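Local coordinates for NTD biosynthesis operon protein NtdA (PDB 4K2M), which catalyses the reversible pyridoxal phosphate-dependent transamination of 3-dehydroglucose 6-phosphate with glutamate to give kanosamine 6-phosphate, a step towards the antibiotic neotrehalosadiamine, at residues A[52-55]-A[59-62]; A[136-141]-A[192-197]; A[313-318]-A[417-422]; A[366-371]-A[434-439]; A[382-387]-A[407-412]. One frame throughout, in Å; residues are numbered along the deposited sequence.

Contact 1: residues A[52-55]-A[59-62]; sequences DIEH and NYQK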
# COMPACT_ATOMS: atom_id res chain seq x y z
N ASP A 52 21.86 21.55 -26.73
CA ASP A 52 23.10 20.77 -26.70
C ASP A 52 22.89 19.81 -25.54
O ASP A 52 22.76 20.26 -24.41
CB ASP A 52 24.31 21.65 -26.39
CG ASP A 52 25.59 20.83 -26.25
OD1 ASP A 52 26.02 20.55 -25.10
OD2 ASP A 52 26.17 20.45 -27.29
N ILE A 53 22.81 18.52 -25.82
CA ILE A 53 22.37 17.59 -24.77
C ILE A 53 23.28 17.65 -23.56
O ILE A 53 22.79 17.76 -22.43
CB ILE A 53 22.26 16.15 -25.26
CG1 ILE A 53 21.13 16.04 -26.27
CG2 ILE A 53 21.96 15.18 -24.06
CD1 ILE A 53 21.22 14.80 -27.12
N GLU A 54 24.59 17.58 -23.78
CA GLU A 54 25.52 17.50 -22.65
C GLU A 54 25.39 18.71 -21.74
O GLU A 54 25.34 18.58 -20.53
CB GLU A 54 26.97 17.27 -23.11
CG GLU A 54 27.22 15.87 -23.73
CD GLU A 54 27.05 15.83 -25.24
OE1 GLU A 54 26.34 16.70 -25.82
OE2 GLU A 54 27.64 14.91 -25.86
N HIS A 55 25.30 19.90 -22.32
CA HIS A 55 25.18 21.08 -21.49
C HIS A 55 23.76 21.32 -20.97
O HIS A 55 23.55 21.60 -19.78
CB HIS A 55 25.67 22.34 -22.22
CG HIS A 55 25.61 23.55 -21.36
ND1 HIS A 55 26.47 23.75 -20.30
CD2 HIS A 55 24.76 24.61 -21.35
CE1 HIS A 55 26.17 24.89 -19.70
NE2 HIS A 55 25.13 25.42 -20.31
N ASN A 59 24.03 19.48 -17.75
CA ASN A 59 24.93 20.49 -17.16
C ASN A 59 26.35 19.92 -16.98
O ASN A 59 26.95 20.04 -15.91
CB ASN A 59 24.39 21.00 -15.82
CG ASN A 59 25.13 22.23 -15.32
OD1 ASN A 59 25.62 23.03 -16.12
ND2 ASN A 59 25.20 22.39 -14.00
N TYR A 60 26.87 19.31 -18.05
CA TYR A 60 28.16 18.61 -18.03
C TYR A 60 29.25 19.54 -17.47
O TYR A 60 29.45 20.65 -17.97
CB TYR A 60 28.54 18.21 -19.46
CG TYR A 60 29.72 17.25 -19.61
CD1 TYR A 60 30.22 16.54 -18.53
CD2 TYR A 60 30.31 17.07 -20.85
CE1 TYR A 60 31.30 15.66 -18.68
CE2 TYR A 60 31.39 16.20 -21.02
CZ TYR A 60 31.87 15.49 -19.94
OH TYR A 60 32.93 14.61 -20.12
N GLN A 61 29.93 19.09 -16.42
CA GLN A 61 31.06 19.84 -15.87
C GLN A 61 32.23 18.87 -15.84
O GLN A 61 32.46 18.22 -14.83
CB GLN A 61 30.80 20.28 -14.43
CG GLN A 61 29.61 21.17 -14.18
CD GLN A 61 29.50 21.53 -12.70
OE1 GLN A 61 30.40 22.19 -12.15
NE2 GLN A 61 28.44 21.05 -12.04
N LYS A 62 32.94 18.76 -16.96
CA LYS A 62 33.99 17.75 -17.09
C LYS A 62 35.09 17.94 -16.04
O LYS A 62 35.71 16.99 -15.58
CB LYS A 62 34.59 17.81 -18.50
CG LYS A 62 35.72 16.81 -18.72
CD LYS A 62 36.03 16.59 -20.20
CE LYS A 62 37.12 17.53 -20.71
NZ LYS A 62 36.59 18.86 -21.10
O HOH W 1 28.65 21.75 -20.29

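Contact 2: residues A[136-141]-A[192-197]; sequences LALGLN and TKFILP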
# COMPACT_ATOMS: atom_id res chain seq x y z
N LEU A 136 -5.04 -13.54 -10.41
CA LEU A 136 -6.33 -13.97 -9.89
C LEU A 136 -7.49 -13.57 -10.82
O LEU A 136 -8.41 -14.36 -11.05
CB LEU A 136 -6.55 -13.43 -8.48
CG LEU A 136 -5.59 -13.98 -7.43
CD1 LEU A 136 -5.66 -13.18 -6.14
CD2 LEU A 136 -5.88 -15.46 -7.13
N ALA A 137 -7.45 -12.34 -11.33
CA ALA A 137 -8.48 -11.86 -12.24
C ALA A 137 -8.54 -12.70 -13.51
O ALA A 137 -9.61 -12.91 -14.08
CB ALA A 137 -8.29 -10.37 -12.58
N LEU A 138 -7.38 -13.18 -13.95
CA LEU A 138 -7.28 -14.04 -15.13
C LEU A 138 -7.74 -15.47 -14.84
O LEU A 138 -7.76 -16.32 -15.72
CB LEU A 138 -5.85 -14.07 -15.65
CG LEU A 138 -5.39 -12.90 -16.52
CD1 LEU A 138 -3.86 -12.91 -16.66
CD2 LEU A 138 -6.04 -12.99 -17.89
N GLY A 139 -8.10 -15.74 -13.59
CA GLY A 139 -8.67 -17.03 -13.24
C GLY A 139 -7.71 -18.03 -12.64
O GLY A 139 -7.99 -19.24 -12.65
N LEU A 140 -6.57 -17.56 -12.13
CA LEU A 140 -5.61 -18.49 -11.52
C LEU A 140 -6.23 -19.24 -10.35
O LEU A 140 -6.77 -18.64 -9.43
CB LEU A 140 -4.34 -17.78 -11.02
CG LEU A 140 -3.30 -18.77 -10.47
CD1 LEU A 140 -1.88 -18.42 -10.89
CD2 LEU A 140 -3.36 -18.91 -8.93
N ASN A 141 -6.11 -20.57 -10.39
CA ASN A 141 -6.52 -21.44 -9.29
C ASN A 141 -5.29 -22.07 -8.65
O ASN A 141 -4.28 -22.23 -9.31
CB ASN A 141 -7.44 -22.53 -9.82
CG ASN A 141 -8.72 -21.98 -10.40
OD1 ASN A 141 -9.37 -21.13 -9.79
ND2 ASN A 141 -9.07 -22.44 -11.60
N THR A 192 -0.13 -25.97 -16.97
CA THR A 192 0.31 -24.61 -17.34
C THR A 192 -0.90 -23.78 -17.74
O THR A 192 -1.69 -24.18 -18.59
CB THR A 192 1.28 -24.61 -18.53
OG1 THR A 192 2.31 -25.58 -18.30
CG2 THR A 192 1.92 -23.20 -18.71
N LYS A 193 -1.04 -22.60 -17.14
CA LYS A 193 -2.14 -21.71 -17.49
C LYS A 193 -1.63 -20.35 -17.92
O LYS A 193 -2.31 -19.63 -18.65
CB LYS A 193 -3.12 -21.59 -16.31
CG LYS A 193 -3.87 -22.88 -15.97
CD LYS A 193 -4.59 -23.43 -17.20
CE LYS A 193 -5.41 -24.69 -16.88
NZ LYS A 193 -4.59 -25.71 -16.18
N PHE A 194 -0.41 -19.99 -17.48
CA PHE A 194 0.11 -18.64 -17.69
C PHE A 194 1.56 -18.61 -18.16
O PHE A 194 2.35 -19.48 -17.78
CB PHE A 194 0.08 -17.85 -16.38
CG PHE A 194 -1.30 -17.70 -15.81
CD1 PHE A 194 -2.10 -16.64 -16.21
CD2 PHE A 194 -1.79 -18.61 -14.89
CE1 PHE A 194 -3.38 -16.51 -15.70
CE2 PHE A 194 -3.07 -18.47 -14.37
CZ PHE A 194 -3.86 -17.42 -14.77
N ILE A 195 1.90 -17.60 -18.94
CA ILE A 195 3.29 -17.22 -19.15
C ILE A 195 3.46 -15.82 -18.56
O ILE A 195 2.65 -14.93 -18.83
CB ILE A 195 3.66 -17.13 -20.63
CG1 ILE A 195 3.29 -18.43 -21.36
CG2 ILE A 195 5.15 -16.91 -20.77
CD1 ILE A 195 3.64 -18.40 -22.86
N LEU A 196 4.51 -15.62 -17.77
CA LEU A 196 4.76 -14.34 -17.08
C LEU A 196 6.15 -13.85 -17.46
O LEU A 196 7.11 -14.02 -16.71
CB LEU A 196 4.65 -14.54 -15.56
CG LEU A 196 4.30 -13.37 -14.64
CD1 LEU A 196 4.39 -13.81 -13.18
CD2 LEU A 196 5.16 -12.15 -14.88
N PRO A 197 6.28 -13.25 -18.64
CA PRO A 197 7.56 -12.67 -19.04
C PRO A 197 7.86 -11.42 -18.23
O PRO A 197 6.93 -10.70 -17.84
CB PRO A 197 7.34 -12.28 -20.52
CG PRO A 197 5.85 -12.10 -20.64
CD PRO A 197 5.22 -13.05 -19.66

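Contact 3: residues A[313-318]-A[417-422]; sequences SLNNFK and LYPSFT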
# COMPACT_ATOMS: atom_id res chain seq x y z
N SER A 313 8.97 11.54 -20.02
CA SER A 313 9.60 11.50 -21.35
C SER A 313 11.02 12.03 -21.31
O SER A 313 11.93 11.43 -21.89
CB SER A 313 8.77 12.26 -22.38
OG SER A 313 7.56 11.58 -22.60
N LEU A 314 11.22 13.16 -20.63
CA LEU A 314 12.55 13.75 -20.53
C LEU A 314 13.50 12.80 -19.80
O LEU A 314 14.62 12.57 -20.23
CB LEU A 314 12.52 15.09 -19.80
CG LEU A 314 13.91 15.64 -19.46
CD1 LEU A 314 14.67 16.03 -20.73
CD2 LEU A 314 13.82 16.83 -18.50
N ASN A 315 13.02 12.22 -18.71
CA ASN A 315 13.86 11.31 -17.93
C ASN A 315 14.23 10.06 -18.69
O ASN A 315 15.38 9.60 -18.62
CB ASN A 315 13.20 10.96 -16.59
CG ASN A 315 13.37 12.04 -15.55
OD1 ASN A 315 14.19 12.97 -15.70
ND2 ASN A 315 12.61 11.94 -14.46
N ASN A 316 13.27 9.49 -19.42
CA ASN A 316 13.58 8.31 -20.21
C ASN A 316 14.56 8.66 -21.32
O ASN A 316 15.46 7.88 -21.62
CB ASN A 316 12.31 7.65 -20.77
CG ASN A 316 11.76 6.57 -19.85
OD1 ASN A 316 12.10 6.53 -18.66
ND2 ASN A 316 10.93 5.68 -20.40
N PHE A 317 14.42 9.85 -21.89
CA PHE A 317 15.40 10.26 -22.89
C PHE A 317 16.80 10.38 -22.27
O PHE A 317 17.80 9.93 -22.86
CB PHE A 317 15.01 11.59 -23.55
CG PHE A 317 16.00 12.02 -24.59
CD1 PHE A 317 15.94 11.51 -25.88
CD2 PHE A 317 17.02 12.90 -24.26
CE1 PHE A 317 16.87 11.88 -26.83
CE2 PHE A 317 17.96 13.29 -25.20
CZ PHE A 317 17.88 12.79 -26.49
N LYS A 318 16.89 10.95 -21.08
CA LYS A 318 18.19 11.10 -20.44
C LYS A 318 18.81 9.73 -20.16
O LYS A 318 20.02 9.55 -20.32
CB LYS A 318 18.08 11.93 -19.16
CG LYS A 318 17.88 13.44 -19.45
CD LYS A 318 17.84 14.24 -18.16
CE LYS A 318 19.25 14.50 -17.63
NZ LYS A 318 19.19 15.26 -16.33
N LEU A 417 23.15 4.37 -13.48
CA LEU A 417 22.38 5.00 -14.56
C LEU A 417 21.02 5.44 -14.00
O LEU A 417 20.19 4.63 -13.61
CB LEU A 417 22.22 4.06 -15.76
CG LEU A 417 21.80 4.75 -17.08
CD1 LEU A 417 22.13 3.90 -18.32
CD2 LEU A 417 20.30 5.11 -17.10
N TYR A 418 20.80 6.75 -13.96
CA TYR A 418 19.50 7.27 -13.56
C TYR A 418 19.45 8.68 -14.11
O TYR A 418 20.51 9.23 -14.47
CB TYR A 418 19.32 7.21 -12.02
CG TYR A 418 20.43 7.91 -11.26
CD1 TYR A 418 20.28 9.23 -10.84
CD2 TYR A 418 21.61 7.25 -10.95
CE1 TYR A 418 21.30 9.89 -10.14
CE2 TYR A 418 22.63 7.90 -10.25
CZ TYR A 418 22.46 9.22 -9.87
OH TYR A 418 23.48 9.85 -9.18
N PRO A 419 18.26 9.27 -14.24
CA PRO A 419 18.21 10.52 -15.04
C PRO A 419 19.05 11.68 -14.50
O PRO A 419 19.57 12.46 -15.32
CB PRO A 419 16.73 10.89 -15.04
CG PRO A 419 16.02 9.61 -14.81
CD PRO A 419 16.91 8.79 -13.90
N SER A 420 19.18 11.81 -13.18
CA SER A 420 19.98 12.91 -12.62
C SER A 420 21.46 12.60 -12.45
O SER A 420 22.21 13.39 -11.84
CB SER A 420 19.39 13.39 -11.29
OG SER A 420 18.17 14.08 -11.50
N PHE A 421 21.90 11.47 -12.98
CA PHE A 421 23.30 11.10 -12.98
C PHE A 421 24.06 12.12 -13.82
O PHE A 421 23.52 12.62 -14.82
CB PHE A 421 23.41 9.72 -13.61
CG PHE A 421 24.76 9.06 -13.46
CD1 PHE A 421 25.40 9.00 -12.22
CD2 PHE A 421 25.33 8.41 -14.55
CE1 PHE A 421 26.63 8.34 -12.09
CE2 PHE A 421 26.55 7.74 -14.43
CZ PHE A 421 27.20 7.71 -13.19
N THR A 422 25.29 12.46 -13.45
CA THR A 422 26.03 13.46 -14.23
C THR A 422 26.97 12.77 -15.19
O THR A 422 27.42 11.65 -14.95
CB THR A 422 26.81 14.46 -13.35
OG1 THR A 422 27.82 13.76 -12.60
CG2 THR A 422 25.89 15.19 -12.39
O HOH W 2 21.64 14.91 -15.03
O HOH W 3 17.35 15.00 -14.13

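Contact 4: residues A[366-371]-A[434-439]; sequences MTKLNE and FHVIKQ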
# COMPACT_ATOMS: atom_id res chain seq x y z
N MET A 366 34.50 -5.34 -9.00
CA MET A 366 33.65 -4.51 -8.15
C MET A 366 34.41 -3.92 -6.99
O MET A 366 34.23 -2.74 -6.65
CB MET A 366 32.46 -5.33 -7.64
CG MET A 366 31.55 -5.81 -8.74
SD MET A 366 30.16 -6.75 -8.08
CE MET A 366 29.18 -5.46 -7.29
N THR A 367 35.27 -4.73 -6.38
CA THR A 367 36.07 -4.27 -5.25
C THR A 367 37.06 -3.18 -5.66
O THR A 367 37.19 -2.17 -4.96
CB THR A 367 36.84 -5.45 -4.60
OG1 THR A 367 35.89 -6.38 -4.06
CG2 THR A 367 37.73 -4.95 -3.47
N LYS A 368 37.74 -3.38 -6.77
CA LYS A 368 38.74 -2.42 -7.22
C LYS A 368 38.10 -1.11 -7.66
O LYS A 368 38.62 -0.04 -7.37
CB LYS A 368 39.58 -2.99 -8.36
CG LYS A 368 40.62 -4.01 -7.90
CD LYS A 368 41.35 -4.62 -9.09
CE LYS A 368 42.62 -5.34 -8.64
NZ LYS A 368 42.34 -6.30 -7.54
N LEU A 369 36.97 -1.20 -8.36
CA LEU A 369 36.24 0.02 -8.74
C LEU A 369 35.91 0.85 -7.51
O LEU A 369 36.09 2.06 -7.49
CB LEU A 369 34.97 -0.31 -9.54
CG LEU A 369 35.15 -0.61 -11.02
CD1 LEU A 369 33.82 -1.11 -11.61
CD2 LEU A 369 35.63 0.63 -11.80
N ASN A 370 35.45 0.19 -6.46
CA ASN A 370 35.05 0.88 -5.25
C ASN A 370 36.27 1.38 -4.46
O ASN A 370 36.33 2.55 -4.08
CB ASN A 370 34.24 -0.08 -4.38
CG ASN A 370 33.89 0.52 -3.03
OD1 ASN A 370 33.69 1.73 -2.90
ND2 ASN A 370 33.83 -0.33 -2.00
N GLU A 371 37.22 0.49 -4.21
CA GLU A 371 38.39 0.84 -3.40
C GLU A 371 39.31 1.85 -4.08
O GLU A 371 39.77 2.81 -3.44
CB GLU A 371 39.18 -0.41 -3.04
CG GLU A 371 38.49 -1.32 -2.04
CD GLU A 371 39.36 -2.51 -1.65
OE1 GLU A 371 40.40 -2.73 -2.32
OE2 GLU A 371 39.01 -3.21 -0.68
N PHE A 434 37.93 0.97 -17.49
CA PHE A 434 39.06 0.75 -18.38
C PHE A 434 40.31 0.38 -17.57
O PHE A 434 41.00 -0.60 -17.88
CB PHE A 434 39.33 1.98 -19.25
CG PHE A 434 38.66 1.94 -20.59
CD1 PHE A 434 39.24 1.24 -21.65
CD2 PHE A 434 37.46 2.62 -20.81
CE1 PHE A 434 38.63 1.22 -22.90
CE2 PHE A 434 36.85 2.59 -22.07
CZ PHE A 434 37.43 1.89 -23.11
N HIS A 435 40.57 1.14 -16.51
CA HIS A 435 41.75 0.89 -15.69
C HIS A 435 41.69 -0.47 -14.98
O HIS A 435 42.65 -1.24 -15.01
CB HIS A 435 41.95 2.00 -14.66
CG HIS A 435 43.26 1.93 -13.95
ND1 HIS A 435 43.50 1.04 -12.92
CD2 HIS A 435 44.41 2.62 -14.13
CE1 HIS A 435 44.74 1.20 -12.49
NE2 HIS A 435 45.31 2.15 -13.21
N VAL A 436 40.57 -0.76 -14.33
CA VAL A 436 40.41 -2.01 -13.59
C VAL A 436 40.46 -3.25 -14.49
O VAL A 436 41.12 -4.24 -14.16
CB VAL A 436 39.13 -2.03 -12.74
CG1 VAL A 436 38.90 -3.42 -12.13
CG2 VAL A 436 39.22 -0.98 -11.65
N ILE A 437 39.76 -3.21 -15.62
CA ILE A 437 39.70 -4.38 -16.50
C ILE A 437 41.07 -4.71 -17.10
O ILE A 437 41.42 -5.88 -17.25
CB ILE A 437 38.61 -4.23 -17.58
CG1 ILE A 437 37.42 -5.12 -17.23
CG2 ILE A 437 39.14 -4.62 -18.97
CD1 ILE A 437 36.12 -4.38 -17.14
N LYS A 438 41.85 -3.68 -17.42
CA LYS A 438 43.17 -3.92 -17.96
C LYS A 438 44.12 -4.44 -16.88
O LYS A 438 45.13 -5.07 -17.16
CB LYS A 438 43.69 -2.67 -18.68
CG LYS A 438 42.72 -2.26 -19.79
CD LYS A 438 43.29 -1.35 -20.85
CE LYS A 438 42.29 -1.23 -21.99
NZ LYS A 438 42.87 -0.67 -23.25
N GLN A 439 43.75 -4.19 -15.63
CA GLN A 439 44.43 -4.79 -14.49
C GLN A 439 44.04 -6.27 -14.34
O GLN A 439 44.84 -7.09 -13.91
CB GLN A 439 44.07 -4.02 -13.21
CG GLN A 439 45.24 -3.46 -12.43
CD GLN A 439 44.82 -2.90 -11.08
OE1 GLN A 439 43.66 -2.52 -10.89
NE2 GLN A 439 45.75 -2.84 -10.14

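Contact 5: residues A[382-387]-A[407-412]; sequences PILSHM and KAHSQV. With EDO (1,2-ethanediol), chain G.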
# COMPACT_ATOMS: atom_id res chain seq x y z
N PRO A 382 20.92 -10.57 -6.41
CA PRO A 382 22.02 -11.45 -5.98
C PRO A 382 21.73 -12.95 -5.95
O PRO A 382 22.67 -13.75 -6.04
CB PRO A 382 22.35 -10.95 -4.57
CG PRO A 382 21.09 -10.25 -4.10
CD PRO A 382 20.53 -9.61 -5.36
N ILE A 383 20.46 -13.35 -5.83
CA ILE A 383 20.14 -14.77 -5.71
C ILE A 383 19.03 -15.10 -6.70
O ILE A 383 18.01 -14.41 -6.75
CB ILE A 383 19.68 -15.13 -4.27
CG1 ILE A 383 20.73 -14.72 -3.24
CG2 ILE A 383 19.38 -16.64 -4.16
CD1 ILE A 383 20.29 -14.88 -1.79
N LEU A 384 19.23 -16.13 -7.51
CA LEU A 384 18.22 -16.57 -8.47
C LEU A 384 17.09 -17.31 -7.75
O LEU A 384 17.32 -17.88 -6.69
CB LEU A 384 18.86 -17.49 -9.51
CG LEU A 384 19.92 -16.77 -10.35
CD1 LEU A 384 20.61 -17.77 -11.26
CD2 LEU A 384 19.25 -15.69 -11.16
N SER A 385 15.88 -17.30 -8.32
CA SER A 385 14.70 -17.88 -7.66
C SER A 385 14.89 -19.33 -7.19
O SER A 385 14.49 -19.68 -6.08
CB SER A 385 13.49 -17.83 -8.60
OG SER A 385 13.21 -16.48 -8.95
N HIS A 386 15.47 -20.16 -8.04
CA HIS A 386 15.62 -21.59 -7.74
C HIS A 386 16.79 -21.87 -6.81
O HIS A 386 17.08 -23.03 -6.48
CB HIS A 386 15.73 -22.40 -9.04
CG HIS A 386 16.96 -22.10 -9.83
ND1 HIS A 386 17.33 -20.83 -10.19
CD2 HIS A 386 17.89 -22.93 -10.36
CE1 HIS A 386 18.45 -20.88 -10.89
NE2 HIS A 386 18.81 -22.14 -11.02
N MET A 387 17.46 -20.82 -6.36
CA MET A 387 18.62 -20.95 -5.47
C MET A 387 18.38 -20.27 -4.13
O MET A 387 19.27 -20.18 -3.30
CB MET A 387 19.87 -20.39 -6.16
CG MET A 387 20.16 -21.13 -7.47
SD MET A 387 21.60 -20.50 -8.33
CE MET A 387 22.92 -20.96 -7.18
N LYS A 407 24.78 -18.81 -15.71
CA LYS A 407 26.01 -18.24 -16.25
C LYS A 407 25.89 -16.72 -16.35
O LYS A 407 26.77 -16.00 -15.89
CB LYS A 407 26.33 -18.86 -17.62
CG LYS A 407 27.66 -18.38 -18.25
CD LYS A 407 28.82 -18.55 -17.26
CE LYS A 407 30.16 -18.14 -17.89
NZ LYS A 407 31.30 -18.25 -16.92
N ALA A 408 24.79 -16.23 -16.91
CA ALA A 408 24.61 -14.77 -17.05
C ALA A 408 24.57 -14.11 -15.68
O ALA A 408 25.10 -13.01 -15.48
CB ALA A 408 23.36 -14.46 -17.84
N HIS A 409 23.92 -14.77 -14.73
CA HIS A 409 23.83 -14.28 -13.36
C HIS A 409 25.20 -14.06 -12.72
O HIS A 409 25.37 -13.15 -11.90
CB HIS A 409 23.04 -15.29 -12.52
CG HIS A 409 22.96 -14.93 -11.07
ND1 HIS A 409 22.39 -13.76 -10.63
CD2 HIS A 409 23.38 -15.59 -9.97
CE1 HIS A 409 22.45 -13.71 -9.31
NE2 HIS A 409 23.05 -14.81 -8.88
N SER A 410 26.17 -14.90 -13.08
CA SER A 410 27.52 -14.82 -12.52
C SER A 410 28.37 -13.77 -13.23
O SER A 410 29.45 -13.40 -12.74
CB SER A 410 28.21 -16.19 -12.61
OG SER A 410 28.59 -16.46 -13.95
N GLN A 411 27.90 -13.27 -14.37
CA GLN A 411 28.69 -12.34 -15.17
C GLN A 411 28.20 -10.91 -15.10
O GLN A 411 28.96 -9.97 -15.35
CB GLN A 411 28.69 -12.78 -16.63
CG GLN A 411 29.47 -14.04 -16.92
CD GLN A 411 29.57 -14.29 -18.39
OE1 GLN A 411 28.66 -14.84 -19.00
NE2 GLN A 411 30.66 -13.84 -19.00
N VAL A 412 26.92 -10.74 -14.79
CA VAL A 412 26.28 -9.43 -14.98
C VAL A 412 26.78 -8.43 -13.96
O VAL A 412 27.01 -8.75 -12.79
CB VAL A 412 24.73 -9.53 -14.95
CG1 VAL A 412 24.24 -9.92 -13.55
CG2 VAL A 412 24.08 -8.21 -15.41
C1 EDO G . 21.27 -11.70 -13.03
O1 EDO G . 20.56 -12.75 -12.39
C2 EDO G . 21.00 -11.72 -14.53
O2 EDO G . 19.65 -11.31 -14.76

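Contact 1: residues A[52-55]-A[59-62]
Tyr60 O takes a hydrogen bond from a water at 2.7 Å, and the same water sits in the plane of the His55 ring at its edge, 3.0 Å from ND1, so it bridges the imidazole to the chain leaving the helix. Two backbone bonds run alongside. Tyr60 N donates to Glu54 O at 3.0 Å and fairly straight (158°), although it approaches tilted out of the carbonyl plane. Asn59 N reaches His55 O with a poorer, weak bond. Both belong to the C-terminal end of helix 53-57 in the N-terminal domain: Asn59, with positive phi, is where the chain leaves the helical path, and Tyr60 then reaches back six residues to Glu54. At the other end Asp52 serves as N-cap, its OD1 accepting from His55 N at 2.9 Å, so His55 is tied into the cap through its backbone and into the exit through its ring and carbonyl. Side chains add a thinner layer. Tyr60 CB lies 3.4 Å from Glu54 O, and Tyr60 CD2 comes obliquely to Glu54 CB at 4.0 Å. With CG anti to the backbone N (chi1 -168°), the Tyr60 ring is carried on past Glu54, and its OH bonds to Asp427 on helix 423-441. The His55 ring and Asn59 amide lie side by side, their planes 75° apart, with Asn59 OD1 next to His55 CE1.

Contact 2: residues A[136-141]-A[192-197]
The ring of Phe194 meets the end of helix 127-137 with its outer rim. Leu138 CB lies in the ring plane, at the edge, 3.5 Å from Phe194 CE1, and the carbonyl carbon of Gly139 is also near that plane, beyond CZ. Leu140 comes in obliquely at the other meta carbon, with CB 3.6 Å from Phe194 CE2. The leucine methyls extend both contacts back along the ring: Leu138 CD1 is 3.8 Å from Phe194 CE1, and Leu140 CD1 is 3.7 Å from Phe194 CE2. The ring tip is thus held between two leucines that flank Gly139. What spaces them is the helix ending, a Schellman motif in which Gly139 takes a positive phi (98°) and its N bonds to Leu136 O at 2.9 Å. The setting is the large seven-stranded sheet of the aspartate aminotransferase fold, where strand 192-195 lies between strands 145-148 and 220-224. Phe194 extends towards helix 127-137, while the next residue, Ile195, packs on helix 207-217 across the sheet. In Phe194 the first torsion sets CG beside the backbone N, anti to the carbonyl carbon (chi1 -60°), and this sends the ring out to the helix end. Leu138 also touches Leu267 of helix 265-275, and Leu140 touches Ser163 of helix 154-163.

Contact 3: residues A[313-318]-A[417-422]
Packing comes first: the Pro419 ring lies across the Asn315 side chain at about a right angle, with Pro419 CB 3.3 Å from Asn315 OD1 and Pro419 CG 3.6 Å from Asn315 CB. The polar part belongs to Lys318. A bend at its third torsion (chi3 80°) turns the end of the chain over the Pro419 carbonyl, where NZ makes a weak hydrogen bond to Pro419 O at 3.0 Å. NZ also donates to two waters, one of which passes a bond to Phe421 O while the other is shared with Ser420 OG. A further bond to Leu57 O and a cation-pi contact with Phe58 bring the N-terminal domain to the same ammonium group. The element gripped is a type I beta turn from Tyr418 to Phe421, closed by Phe421 N on Tyr418 O at 3.0 Å; Pro419 takes its second position, and Thr422, directly after it, is the N-cap of helix 423-441.

Contact 4: residues A[366-371]-A[434-439]
A first torsion near trans (chi1 172°) points Val436 CG1 away from its own N and puts CG2 beside that N, which spreads both methyls toward helix 362-373. Lys368 CB rests between them, 3.9 Å from Val436 CG1 and equally far from Val436 CG2. From there the lysine runs almost straight through CG and CD before bending at the last torsion (chi4 52°). Its aliphatic part passes the amide of Gln439, with OE1 3.6 Å from Lys368 CD and 3.8 Å from Lys368 CE. This is contact with methylenes; the ammonium group itself makes a salt bridge one turn back in its own helix, with Asp364. On the inner side Leu369 CD2 reaches Val436 CG2 at 3.9 Å, so that one methyl touches both residues of helix 362-373. The two short helical segments run roughly antiparallel, their directions 138° apart and their axes 9.7 Å apart at closest approach. They belong to the C-terminal alpha/beta region of this fold: helix 362-373 follows strand 353-356, helix 423-441 follows strand 412-415, and those two strands pair antiparallel. Leu369 and Val436 are buried, whereas Gln439 lies at the exposed border with the lysine chain across it. Leu369 also packs on Leu433, a turn earlier in helix 423-441, and an edge-to-face pair of His435 with Phe373 adds an aromatic join between the helices.

Contact 5: residues A[382-387]-A[407-412]
His409 leaves its helix with a trans first torsion (chi1 176°), and His409 CB meets both O1 of the bound ethanediol at 3.6 Å and Leu384 CD1 at 3.7 Å. One atom further on, His409 CG lies beneath Leu384 CG, 3.6 Å away, and the methine carbon stands over the centre of the imidazole: a CH-pi contact 3.7 Å from the ring centroid and 13° off the normal. His409 CD2 is under the same carbon. The two side chains slide past each other in opposite directions, with Leu384 CD1 toward His409 CB and Leu384 CD2 toward His409 ND1. At the ring edge His409 ND1 meets the diol, with a hydrogen bond of 2.7 Å to its O1 in which either partner may donate. At the tip, His409 CE1 is 3.3 Å from Pro382 O, and His409 NE2 gives that carbonyl a weak, bent bond (3.1 Å, 127°). One face of the imidazole is therefore packed by leucine while its edge is used for polar partners. The diol, probably from the crystallisation liquor, is also held by Tyr201 and Asn151 and touches Val412 CG1. Pro382 follows Tyr381, a substrate-binding residue, and packs on Asn285 of the second subunit. His409 thus reaches from the last turns of helix 403-411, just ahead of strand 412-415 and its antiparallel partner 353-356, to the loop that runs from helix 362-373 to helix 391-396.

How the contacts relate
From the N terminus, contact 1 closes a tight loop at the exit of helix 53-57, and contact 2 then closes one within the large sheet domain, joining helix 127-137 to strand 192-195. Both are finished before the others open. Contact 3 starts on helix 312-329 and contact 4 on helix 362-373; their segments alternate along the chain, so the two loops cross. Contact 5 is nested inside both. Contacts 1 and 3 touch, with Ile53 CD1 4.0 Å from Phe317 CZ, which joins the N-terminal domain to the aminotransferase body. Contact 2 lies across the chain's centre from contacts 1, 3 and 4. Contacts 4 and 5 come within about 6 Å at their nearest atoms.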